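Local coordinates for globin protein (Ramazzottius varieornatus, PDB 5ZIQ), which is a hexacoordinated heme protein of the globin family that may bind or carry oxygen, though its physiological role is unknown, at residues Met49-Phe54 with Glu79-Ala84; Phe122-Phe127 with Lys164-Phe169; Arg129-Leu134 with Trp157-Thr162. All blocks are in the same frame, centred on the assembly; numbering follows the deposited sequence. Where two conformers were deposited one is given.

Contact 1: Met49-Phe54 with Glu79-Ala84; sequences MLLKLF and ESFEEA. With HEM (protoporphyrin IX containing Fe), chain E.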
# COMPACT_ATOMS: atom_id res chain seq x y z
N MET A 49 -2.92 0.29 -8.24
CA MET A 49 -2.47 -0.83 -7.39
C MET A 49 -3.38 -2.03 -7.51
O MET A 49 -2.89 -3.15 -7.69
CB MET A 49 -2.38 -0.42 -5.95
CG MET A 49 -1.31 0.63 -5.73
SD MET A 49 -1.38 1.30 -4.08
CE MET A 49 -1.00 -0.24 -3.26
N LEU A 50 -4.69 -1.80 -7.36
CA LEU A 50 -5.65 -2.91 -7.41
C LEU A 50 -5.71 -3.56 -8.78
O LEU A 50 -5.74 -4.78 -8.87
CB LEU A 50 -7.05 -2.52 -6.95
CG LEU A 50 -7.21 -2.21 -5.44
CD1 LEU A 50 -8.67 -1.91 -5.14
CD2 LEU A 50 -6.70 -3.30 -4.51
N LEU A 51 -5.70 -2.75 -9.84
CA LEU A 51 -5.66 -3.30 -11.20
C LEU A 51 -4.40 -4.14 -11.41
O LEU A 51 -4.48 -5.21 -12.03
CB LEU A 51 -5.81 -2.21 -12.27
CG LEU A 51 -7.15 -1.48 -12.22
CD1 LEU A 51 -7.17 -0.34 -13.21
CD2 LEU A 51 -8.38 -2.40 -12.39
N LYS A 52 -3.26 -3.71 -10.86
CA LYS A 52 -2.03 -4.49 -10.96
C LYS A 52 -2.15 -5.80 -10.17
O LYS A 52 -1.74 -6.87 -10.65
CB LYS A 52 -0.80 -3.69 -10.54
CG LYS A 52 0.53 -4.39 -10.77
CD LYS A 52 0.82 -4.59 -12.25
CE LYS A 52 2.30 -4.84 -12.46
NZ LYS A 52 2.61 -5.11 -13.88
N LEU A 53 -2.75 -5.73 -8.98
CA LEU A 53 -2.97 -6.95 -8.19
C LEU A 53 -3.73 -8.01 -8.98
O LEU A 53 -3.38 -9.20 -8.97
CB LEU A 53 -3.73 -6.64 -6.90
CG LEU A 53 -3.98 -7.80 -5.94
CD1 LEU A 53 -2.70 -8.34 -5.30
CD2 LEU A 53 -4.97 -7.37 -4.87
N PHE A 54 -4.75 -7.55 -9.70
CA PHE A 54 -5.63 -8.45 -10.43
C PHE A 54 -4.91 -9.05 -11.64
O PHE A 54 -5.27 -10.14 -12.07
CB PHE A 54 -6.94 -7.77 -10.84
CG PHE A 54 -7.75 -7.21 -9.69
CD1 PHE A 54 -7.62 -7.69 -8.38
CD2 PHE A 54 -8.68 -6.19 -9.94
CE1 PHE A 54 -8.38 -7.15 -7.34
CE2 PHE A 54 -9.46 -5.67 -8.91
CZ PHE A 54 -9.31 -6.14 -7.61
N GLU A 79 -18.12 3.24 -8.25
CA GLU A 79 -18.08 3.72 -6.87
C GLU A 79 -17.45 2.73 -5.89
O GLU A 79 -16.65 3.13 -5.04
CB GLU A 79 -19.49 4.10 -6.41
CG GLU A 79 -19.53 4.72 -5.02
CD GLU A 79 -20.89 5.26 -4.60
OE1 GLU A 79 -21.87 5.16 -5.37
OE2 GLU A 79 -20.97 5.77 -3.46
N SER A 80 -17.81 1.46 -6.01
CA SER A 80 -17.25 0.45 -5.11
C SER A 80 -15.75 0.28 -5.33
O SER A 80 -15.00 0.11 -4.37
CB SER A 80 -18.00 -0.88 -5.25
OG SER A 80 -19.32 -0.73 -4.74
N PHE A 81 -15.32 0.34 -6.58
CA PHE A 81 -13.90 0.29 -6.90
C PHE A 81 -13.12 1.50 -6.36
O PHE A 81 -12.03 1.32 -5.79
CB PHE A 81 -13.66 0.08 -8.39
CG PHE A 81 -12.23 -0.21 -8.71
CD1 PHE A 81 -11.66 -1.45 -8.37
CD2 PHE A 81 -11.44 0.75 -9.33
CE1 PHE A 81 -10.32 -1.72 -8.67
CE2 PHE A 81 -10.10 0.48 -9.64
CZ PHE A 81 -9.54 -0.75 -9.30
N GLU A 82 -13.70 2.70 -6.49
CA GLU A 82 -13.13 3.92 -5.91
C GLU A 82 -12.94 3.74 -4.39
O GLU A 82 -11.87 4.06 -3.86
CB GLU A 82 -14.03 5.14 -6.19
CG GLU A 82 -14.11 5.63 -7.64
CD GLU A 82 -15.41 6.38 -7.98
OE1 GLU A 82 -16.22 6.76 -7.10
OE2 GLU A 82 -15.68 6.57 -9.18
N GLU A 83 -13.94 3.13 -3.72
CA GLU A 83 -13.85 2.92 -2.26
C GLU A 83 -12.71 1.95 -1.94
O GLU A 83 -11.93 2.22 -1.03
CB GLU A 83 -15.18 2.45 -1.66
CG GLU A 83 -16.23 3.56 -1.69
CD GLU A 83 -17.67 3.07 -1.61
OE1 GLU A 83 -18.56 3.94 -1.47
OE2 GLU A 83 -17.94 1.86 -1.71
N ALA A 84 -12.63 0.85 -2.69
CA ALA A 84 -11.59 -0.16 -2.43
C ALA A 84 -10.19 0.38 -2.74
O ALA A 84 -9.24 0.12 -2.01
CB ALA A 84 -11.88 -1.43 -3.22
CHA HEM E . -10.26 -4.26 3.30
CHB HEM E . -8.48 -7.30 -0.01
CHC HEM E . -4.00 -6.06 1.53
CHD HEM E . -5.97 -2.02 3.35
C1A HEM E . -10.17 -5.24 2.34
C2A HEM E . -11.26 -6.01 1.86
C3A HEM E . -10.77 -6.87 0.92
C4A HEM E . -9.38 -6.63 0.81
CMA HEM E . -11.56 -7.87 0.13
CAA HEM E . -12.70 -5.89 2.32
CBA HEM E . -13.62 -5.47 1.16
CGA HEM E . -13.33 -4.05 0.75
O1A HEM E . -13.24 -3.15 1.62
O2A HEM E . -13.17 -3.76 -0.45
C1B HEM E . -7.09 -7.27 0.16
C2B HEM E . -6.19 -8.15 -0.48
C3B HEM E . -4.92 -7.83 -0.06
C4B HEM E . -5.06 -6.68 0.86
CMB HEM E . -6.57 -9.26 -1.43
CAB HEM E . -3.66 -8.47 -0.46
CBB HEM E . -3.44 -8.75 -1.74
C1C HEM E . -4.11 -4.79 2.08
C2C HEM E . -3.07 -3.89 2.34
C3C HEM E . -3.65 -2.73 2.84
C4C HEM E . -5.05 -2.93 2.88
CMC HEM E . -1.60 -4.14 2.11
CAC HEM E . -2.99 -1.47 3.25
CBC HEM E . -1.68 -1.37 3.36
C1D HEM E . -7.30 -2.37 3.52
C2D HEM E . -8.22 -1.50 4.27
C3D HEM E . -9.42 -2.12 4.26
C4D HEM E . -9.22 -3.38 3.51
CMD HEM E . -7.88 -0.17 4.91
CAD HEM E . -10.70 -1.63 4.89
CBD HEM E . -10.90 -2.37 6.21
CGD HEM E . -12.16 -1.93 6.91
O1D HEM E . -12.73 -0.88 6.56
O2D HEM E . -12.64 -2.62 7.84
NA HEM E . -9.02 -5.65 1.71
NB HEM E . -6.37 -6.45 0.94
NC HEM E . -5.29 -4.19 2.43
ND HEM E . -7.94 -3.48 3.09
FE HEM E . -7.19 -4.92 2.07
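Leu50 and Phe81 meet where two helices cross almost at right angles: the axes of segments 49-54 and 79-84 make 97° and come no closer than 11.3 Å. By their order in the chain, helix 42-56 and helix 79-97 correspond to helices B and E of the globin fold, and this crossing lies on the His88 side of the heme. Such a wide axis separation leaves the space to side chains; the segments bury 207 Å² between them, with no hydrogen bond across and the side chains meeting through apolar atoms.

Phe81 does most of the bridging. With CG turned opposite its backbone N (chi1 -170°), the ring is sent across to helix 42-56, where its CE1 lies 3.8 Å from Leu50 CB. One atom further round, Phe81 CZ is 3.7 Å from Leu51 CD2. Phe54 runs past it in the reverse direction, Phe54 CE2 coming to 4.0 Å from Phe81 CE1, while Phe67 makes an edge-to-face pair with the same ring.

Besides Phe81, Leu50 meets two further neighbours. Its CD1 presses on the backbone of the other helix, 3.6 Å from Ala84 C, and its side chain also touches the axial ligand His88, whose ND1 is hydrogen-bonded to Ala84 O. Leu50 and Ala84 thus supply part of the second shell of that iron ligand. At the pocket wall, Ala84 CB stands 3.8 Å from heme propionate atom O2A.

Contact 2: Phe122-Phe127 with Lys164-Phe169; sequences FQESYF and KIREGF. With HEM (protoporphyrin IX containing Fe), chain E.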
# COMPACT_ATOMS: atom_id res chain seq x y z
N PHE A 122 -9.21 -14.89 2.58
CA PHE A 122 -7.96 -14.18 2.83
C PHE A 122 -6.97 -15.04 3.59
O PHE A 122 -7.34 -15.76 4.52
CB PHE A 122 -8.21 -12.88 3.60
CG PHE A 122 -7.05 -11.93 3.53
CD1 PHE A 122 -6.89 -11.06 2.44
CD2 PHE A 122 -6.08 -11.95 4.53
CE1 PHE A 122 -5.79 -10.22 2.38
CE2 PHE A 122 -4.99 -11.11 4.47
CZ PHE A 122 -4.84 -10.26 3.39
N GLN A 123 -5.71 -14.95 3.16
CA GLN A 123 -4.57 -15.61 3.79
C GLN A 123 -3.55 -14.54 4.16
O GLN A 123 -3.36 -13.60 3.40
CB GLN A 123 -3.86 -16.54 2.80
CG GLN A 123 -4.61 -17.74 2.27
CD GLN A 123 -3.74 -18.54 1.32
OE1 GLN A 123 -4.20 -18.95 0.25
NE2 GLN A 123 -2.47 -18.74 1.69
N GLU A 124 -2.88 -14.70 5.30
CA GLU A 124 -1.81 -13.76 5.72
C GLU A 124 -0.73 -13.52 4.64
O GLU A 124 -0.16 -12.42 4.52
CB GLU A 124 -1.15 -14.27 7.00
CG GLU A 124 -0.21 -13.28 7.67
CD GLU A 124 0.57 -13.91 8.81
OE1 GLU A 124 0.26 -15.06 9.20
OE2 GLU A 124 1.51 -13.27 9.32
N SER A 125 -0.44 -14.56 3.86
CA SER A 125 0.56 -14.46 2.82
C SER A 125 0.19 -13.50 1.70
O SER A 125 1.06 -13.11 0.92
CB SER A 125 0.90 -15.85 2.27
OG SER A 125 -0.24 -16.43 1.65
N TYR A 126 -1.08 -13.09 1.64
CA TYR A 126 -1.52 -12.16 0.59
C TYR A 126 -1.02 -10.74 0.79
O TYR A 126 -0.87 -10.03 -0.17
CB TYR A 126 -3.04 -12.14 0.42
CG TYR A 126 -3.66 -13.46 -0.00
CD1 TYR A 126 -2.89 -14.50 -0.57
CD2 TYR A 126 -5.04 -13.64 0.11
CE1 TYR A 126 -3.49 -15.70 -0.97
CE2 TYR A 126 -5.64 -14.83 -0.29
CZ TYR A 126 -4.87 -15.86 -0.82
OH TYR A 126 -5.47 -17.04 -1.22
N PHE A 127 -0.77 -10.30 2.03
CA PHE A 127 -0.36 -8.91 2.22
C PHE A 127 0.86 -8.53 1.37
O PHE A 127 0.88 -7.47 0.75
CB PHE A 127 -0.07 -8.59 3.68
CG PHE A 127 -1.28 -8.63 4.58
CD1 PHE A 127 -2.34 -7.72 4.43
CD2 PHE A 127 -1.34 -9.56 5.61
CE1 PHE A 127 -3.43 -7.75 5.30
CE2 PHE A 127 -2.43 -9.60 6.48
CZ PHE A 127 -3.47 -8.69 6.33
N LYS A 164 4.26 -5.11 10.05
CA LYS A 164 3.36 -4.59 11.10
C LYS A 164 1.91 -4.94 10.82
O LYS A 164 1.15 -5.27 11.74
CB LYS A 164 3.52 -3.08 11.31
CG LYS A 164 4.94 -2.64 11.66
CD LYS A 164 5.54 -3.47 12.79
CE LYS A 164 6.95 -3.01 13.12
NZ LYS A 164 7.55 -3.77 14.25
N ILE A 165 1.53 -4.86 9.55
CA ILE A 165 0.19 -5.28 9.13
C ILE A 165 0.00 -6.76 9.47
O ILE A 165 -1.01 -7.13 10.04
CB ILE A 165 -0.06 -4.99 7.63
CG1 ILE A 165 -0.11 -3.46 7.42
CG2 ILE A 165 -1.38 -5.61 7.17
CD1 ILE A 165 -0.07 -3.02 5.97
N ARG A 166 1.00 -7.59 9.16
CA ARG A 166 0.92 -9.02 9.48
C ARG A 166 0.79 -9.30 10.98
O ARG A 166 0.02 -10.18 11.37
CB ARG A 166 2.13 -9.74 8.89
CG ARG A 166 2.06 -9.87 7.38
CD ARG A 166 3.28 -10.61 6.88
NE ARG A 166 3.38 -11.90 7.54
CZ ARG A 166 4.37 -12.77 7.37
NH1 ARG A 166 5.38 -12.49 6.55
NH2 ARG A 166 4.35 -13.92 8.03
N GLU A 167 1.50 -8.52 11.80
CA GLU A 167 1.39 -8.60 13.28
C GLU A 167 -0.05 -8.38 13.73
O GLU A 167 -0.57 -9.11 14.56
CB GLU A 167 2.28 -7.59 13.97
CG GLU A 167 3.76 -7.95 14.02
CD GLU A 167 4.61 -6.88 14.70
OE1 GLU A 167 5.84 -7.02 14.67
OE2 GLU A 167 4.05 -5.93 15.30
N GLY A 168 -0.70 -7.37 13.15
CA GLY A 168 -2.08 -7.08 13.46
C GLY A 168 -3.00 -8.21 13.06
O GLY A 168 -3.90 -8.55 13.79
N PHE A 169 -2.76 -8.79 11.88
CA PHE A 169 -3.54 -9.94 11.43
C PHE A 169 -3.43 -11.13 12.38
O PHE A 169 -4.42 -11.83 12.61
CB PHE A 169 -3.11 -10.34 10.01
CG PHE A 169 -3.94 -11.45 9.41
CD1 PHE A 169 -5.12 -11.18 8.72
CD2 PHE A 169 -3.52 -12.78 9.52
CE1 PHE A 169 -5.86 -12.20 8.13
CE2 PHE A 169 -4.26 -13.81 8.94
CZ PHE A 169 -5.43 -13.52 8.26
CHA HEM E . -10.26 -4.26 3.30
CHB HEM E . -8.48 -7.30 -0.01
CHC HEM E . -4.00 -6.06 1.53
CHD HEM E . -5.97 -2.02 3.35
C1A HEM E . -10.17 -5.24 2.34
C2A HEM E . -11.26 -6.01 1.86
C3A HEM E . -10.77 -6.87 0.92
C4A HEM E . -9.38 -6.63 0.81
CMA HEM E . -11.56 -7.87 0.13
CAA HEM E . -12.70 -5.89 2.32
CBA HEM E . -13.62 -5.47 1.16
CGA HEM E . -13.33 -4.05 0.75
O1A HEM E . -13.24 -3.15 1.62
O2A HEM E . -13.17 -3.76 -0.45
C1B HEM E . -7.09 -7.27 0.16
C2B HEM E . -6.19 -8.15 -0.48
C3B HEM E . -4.92 -7.83 -0.06
C4B HEM E . -5.06 -6.68 0.86
CMB HEM E . -6.57 -9.26 -1.43
CAB HEM E . -3.66 -8.47 -0.46
CBB HEM E . -3.44 -8.75 -1.74
C1C HEM E . -4.11 -4.79 2.08
C2C HEM E . -3.07 -3.89 2.34
C3C HEM E . -3.65 -2.73 2.84
C4C HEM E . -5.05 -2.93 2.88
CMC HEM E . -1.60 -4.14 2.11
CAC HEM E . -2.99 -1.47 3.25
CBC HEM E . -1.68 -1.37 3.36
C1D HEM E . -7.30 -2.37 3.52
C2D HEM E . -8.22 -1.50 4.27
C3D HEM E . -9.42 -2.12 4.26
C4D HEM E . -9.22 -3.38 3.51
CMD HEM E . -7.88 -0.17 4.91
CAD HEM E . -10.70 -1.63 4.89
CBD HEM E . -10.90 -2.37 6.21
CGD HEM E . -12.16 -1.93 6.91
O1D HEM E . -12.73 -0.88 6.56
O2D HEM E . -12.64 -2.62 7.84
NA HEM E . -9.02 -5.65 1.71
NB HEM E . -6.37 -6.45 0.94
NC HEM E . -5.29 -4.19 2.43
ND HEM E . -7.94 -3.48 3.09
FE HEM E . -7.19 -4.92 2.07
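Glu124 and Arg166 join across this contact in a side-on salt bridge in which a single carboxylate oxygen takes both bonds. Arg166 NE reaches Glu124 OE2 at 2.9 Å with an N-H...O angle of 160°, and Arg166 NH2 reaches the same OE2 at 3.2 Å along a more bent path. OE2 lies in the guanidinium plane, yet both nitrogens approach it from one face of the carboxylate, well above its plane. The arginine chain, otherwise extended, turns at chi3 (56°), which brings the NE edge round to the glutamate; Glu124 itself is extended beyond CG and crosses Arg166 roughly perpendicularly. A long, weak ion pair with Arg170 adds to the charge around OE2.

Beside this salt bridge lies an aromatic cluster of Phe122, Phe127 and Phe169. The Phe127 ring is held between two groups: Ile165 CG2 makes a CH-pi contact over one face, 3.6 Å from the ring centroid, and Phe122 CZ lies over the opposite face. Its edge is directed at the face of Phe169 in an offset edge-to-face pair, centroids 5.6 Å apart and planes at 78°. Phe169 also meets Phe122, whose CD2 is 3.6 Å from Phe169 CE1, and receives Glu124 CA over one face.

The cluster borders the heme: Phe122 turns its ring edge to the porphyrin, CE1 being 3.5 Å from heme C3B, and Phe127 packs edge-to-face with the axial ligand His116. Segment 122-127 is the end of the connection from helix 102-115 and runs into helix 127-142; the last helix, 148-170, packs against it, and Ile165 meanwhile touches Leu109 and Val112 of helix 102-115.

Contact 3: Arg129-Leu134 with Trp157-Thr162; sequences RMEKCL and WISWTT. With HEM (protoporphyrin IX containing Fe), chain E.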
# COMPACT_ATOMS: atom_id res chain seq x y z
N ARG A 129 1.70 -9.49 -1.47
CA ARG A 129 1.31 -9.27 -2.87
C ARG A 129 1.01 -7.81 -3.16
O ARG A 129 1.20 -7.35 -4.28
CB ARG A 129 0.10 -10.15 -3.23
CG ARG A 129 0.41 -11.64 -3.21
CD ARG A 129 -0.82 -12.48 -3.49
NE ARG A 129 -0.43 -13.88 -3.70
CZ ARG A 129 -1.24 -14.83 -4.15
NH1 ARG A 129 -0.78 -16.06 -4.33
NH2 ARG A 129 -2.51 -14.55 -4.45
N MET A 130 0.55 -7.08 -2.16
CA MET A 130 0.25 -5.67 -2.36
C MET A 130 1.53 -4.86 -2.52
O MET A 130 1.51 -3.81 -3.17
CB MET A 130 -0.60 -5.14 -1.21
CG MET A 130 -1.26 -3.79 -1.47
SD MET A 130 -2.39 -3.76 -2.87
CE MET A 130 -3.76 -4.74 -2.27
N GLU A 131 2.65 -5.34 -1.95
CA GLU A 131 3.95 -4.64 -2.07
C GLU A 131 4.38 -4.36 -3.49
O GLU A 131 4.71 -3.24 -3.82
CB GLU A 131 5.09 -5.41 -1.37
CG GLU A 131 4.86 -5.67 0.10
CD GLU A 131 6.06 -6.29 0.76
OE1 GLU A 131 7.14 -6.46 0.14
OE2 GLU A 131 5.93 -6.62 1.93
N LYS A 132 4.38 -5.40 -4.34
CA LYS A 132 4.75 -5.27 -5.75
C LYS A 132 3.82 -4.30 -6.45
O LYS A 132 4.24 -3.60 -7.34
CB LYS A 132 4.70 -6.63 -6.49
CG LYS A 132 5.98 -7.46 -6.43
CD LYS A 132 5.77 -8.90 -6.88
CE LYS A 132 6.13 -9.11 -8.35
NZ LYS A 132 6.58 -10.49 -8.62
N CYS A 133 2.56 -4.27 -6.04
CA CYS A 133 1.56 -3.37 -6.64
C CYS A 133 1.82 -1.92 -6.29
O CYS A 133 1.74 -1.06 -7.16
CB CYS A 133 0.15 -3.78 -6.25
SG CYS A 133 -0.22 -5.46 -6.80
N LEU A 134 2.15 -1.66 -5.02
CA LEU A 134 2.56 -0.32 -4.61
C LEU A 134 3.84 0.09 -5.32
O LEU A 134 3.93 1.20 -5.83
CB LEU A 134 2.72 -0.21 -3.09
CG LEU A 134 3.17 1.17 -2.60
CD1 LEU A 134 2.26 2.31 -3.04
CD2 LEU A 134 3.27 1.12 -1.07
N TRP A 157 11.07 0.23 3.60
CA TRP A 157 9.91 0.78 4.30
C TRP A 157 8.65 -0.03 4.00
O TRP A 157 7.87 -0.33 4.91
CB TRP A 157 9.76 2.26 3.93
CG TRP A 157 8.53 2.91 4.52
CD1 TRP A 157 8.39 3.40 5.78
CD2 TRP A 157 7.31 3.14 3.85
NE1 TRP A 157 7.13 3.94 5.94
CE2 TRP A 157 6.44 3.80 4.76
CE3 TRP A 157 6.85 2.87 2.55
CZ2 TRP A 157 5.13 4.17 4.42
CZ3 TRP A 157 5.54 3.25 2.20
CH2 TRP A 157 4.70 3.88 3.15
N ILE A 158 8.42 -0.39 2.74
CA ILE A 158 7.23 -1.18 2.41
C ILE A 158 7.28 -2.53 3.14
O ILE A 158 6.27 -2.96 3.70
CB ILE A 158 7.05 -1.37 0.88
CG1 ILE A 158 6.78 -0.01 0.22
CG2 ILE A 158 5.92 -2.35 0.57
CD1 ILE A 158 6.86 -0.04 -1.29
N SER A 159 8.46 -3.17 3.15
CA SER A 159 8.63 -4.44 3.89
C SER A 159 8.28 -4.29 5.37
O SER A 159 7.56 -5.11 5.93
CB SER A 159 10.05 -4.98 3.75
OG SER A 159 10.25 -5.44 2.43
N TRP A 160 8.76 -3.21 5.98
CA TRP A 160 8.53 -2.96 7.40
C TRP A 160 7.02 -2.76 7.66
O TRP A 160 6.47 -3.35 8.60
CB TRP A 160 9.35 -1.76 7.84
CG TRP A 160 9.18 -1.38 9.28
CD1 TRP A 160 9.91 -1.84 10.35
CD2 TRP A 160 8.24 -0.45 9.81
NE1 TRP A 160 9.46 -1.25 11.52
CE2 TRP A 160 8.45 -0.39 11.21
CE3 TRP A 160 7.23 0.35 9.24
CZ2 TRP A 160 7.69 0.43 12.05
CZ3 TRP A 160 6.48 1.16 10.08
CH2 TRP A 160 6.71 1.19 11.47
N THR A 161 6.35 -1.97 6.81
CA THR A 161 4.89 -1.82 6.98
C THR A 161 4.16 -3.16 6.88
O THR A 161 3.24 -3.40 7.66
CB THR A 161 4.23 -0.81 6.00
OG1 THR A 161 4.29 -1.29 4.64
CG2 THR A 161 4.90 0.54 6.10
N THR A 162 4.55 -4.02 5.93
CA THR A 162 3.89 -5.35 5.78
C THR A 162 4.03 -6.19 7.04
O THR A 162 3.07 -6.86 7.45
CB THR A 162 4.48 -6.12 4.60
OG1 THR A 162 4.15 -5.40 3.43
CG2 THR A 162 3.90 -7.57 4.47
CHA HEM E . -10.26 -4.26 3.30
CHB HEM E . -8.48 -7.30 -0.01
CHC HEM E . -4.00 -6.06 1.53
CHD HEM E . -5.97 -2.02 3.35
C1A HEM E . -10.17 -5.24 2.34
C2A HEM E . -11.26 -6.01 1.86
C3A HEM E . -10.77 -6.87 0.92
C4A HEM E . -9.38 -6.63 0.81
CMA HEM E . -11.56 -7.87 0.13
CAA HEM E . -12.70 -5.89 2.32
CBA HEM E . -13.62 -5.47 1.16
CGA HEM E . -13.33 -4.05 0.75
O1A HEM E . -13.24 -3.15 1.62
O2A HEM E . -13.17 -3.76 -0.45
C1B HEM E . -7.09 -7.27 0.16
C2B HEM E . -6.19 -8.15 -0.48
C3B HEM E . -4.92 -7.83 -0.06
C4B HEM E . -5.06 -6.68 0.86
CMB HEM E . -6.57 -9.26 -1.43
CAB HEM E . -3.66 -8.47 -0.46
CBB HEM E . -3.44 -8.75 -1.74
C1C HEM E . -4.11 -4.79 2.08
C2C HEM E . -3.07 -3.89 2.34
C3C HEM E . -3.65 -2.73 2.84
C4C HEM E . -5.05 -2.93 2.88
CMC HEM E . -1.60 -4.14 2.11
CAC HEM E . -2.99 -1.47 3.25
CBC HEM E . -1.68 -1.37 3.36
C1D HEM E . -7.30 -2.37 3.52
C2D HEM E . -8.22 -1.50 4.27
C3D HEM E . -9.42 -2.12 4.26
C4D HEM E . -9.22 -3.38 3.51
CMD HEM E . -7.88 -0.17 4.91
CAD HEM E . -10.70 -1.63 4.89
CBD HEM E . -10.90 -2.37 6.21
CGD HEM E . -12.16 -1.93 6.91
O1D HEM E . -12.73 -0.88 6.56
O2D HEM E . -12.64 -2.62 7.84
NA HEM E . -9.02 -5.65 1.71
NB HEM E . -6.37 -6.45 0.94
NC HEM E . -5.29 -4.19 2.43
ND HEM E . -7.94 -3.48 3.09
FE HEM E . -7.19 -4.92 2.07
O HOH W 1 9.58 -7.52 0.82
O HOH W 2 9.86 -4.71 -0.21
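Glu131 lies against Ile158 and ends at Thr162, spanning two antiparallel helices whose short axes pass 10.3 Å apart at 149°. In the globin fold these correspond to the paired helices G and H. The glutamate can be traced outward. Its CB is 3.7 Å from Ile158 CG2, and CG comes closer still to that methyl, 3.5 Å, the two side chains running alongside each other with reversed sense. With CG beside the backbone N (chi1 -58°) and the chain extended beyond it, CG and CD both lie 3.4 Å from Thr162 OG1, and the chain passes the isoleucine to reach the hydroxyl. There the two oxygens part company. Glu131 OE2 accepts a short hydrogen bond of 2.6 Å from Thr162 OG1, which arrives on the anti side, 22° out of the carboxylate plane. Glu131 OE1 instead takes a bond of 2.7 Å from a water that also donates to Ser159 OG, itself bonded to Lys155 O. Ser159 is modelled in two conformers, which leaves this water link less certain than the Thr162 anchor.

One turn further along, the contact is apolar, with Leu134 CD2 3.8 Å from Ile158 CD1. On another side of helix 127-142, Met130 CB is 3.6 Å from heme CMC, and Met130 and Leu134 both pack on Met49 of helix 42-56. Helix 79-97 meets the pair through Tyr92, which touches Leu134 and Thr161, and helix 102-115 lies against Trp160.

All three contacts reach the heme, whose iron has His88 and His116 as axial ligands: contact 1 flanks His88 and contact 2 flanks His116. Their centres are 19 Å apart and their nearest atoms about 6 Å, without touching. Contact 3 joins them. It meets contact 1 through Cys133, whose SG is 3.4 Å from Leu53 N, and through Met49 CE, 3.8 Å from Met130 SD. Toward contact 2, centred 11 Å away, the touch is lighter, Phe127 CB lying 4.2 Å from Thr162 CG2. Contacts 2 and 3 share helix 148-170, and both segments of contact 3 fall between the two segments of contact 2 in sequence.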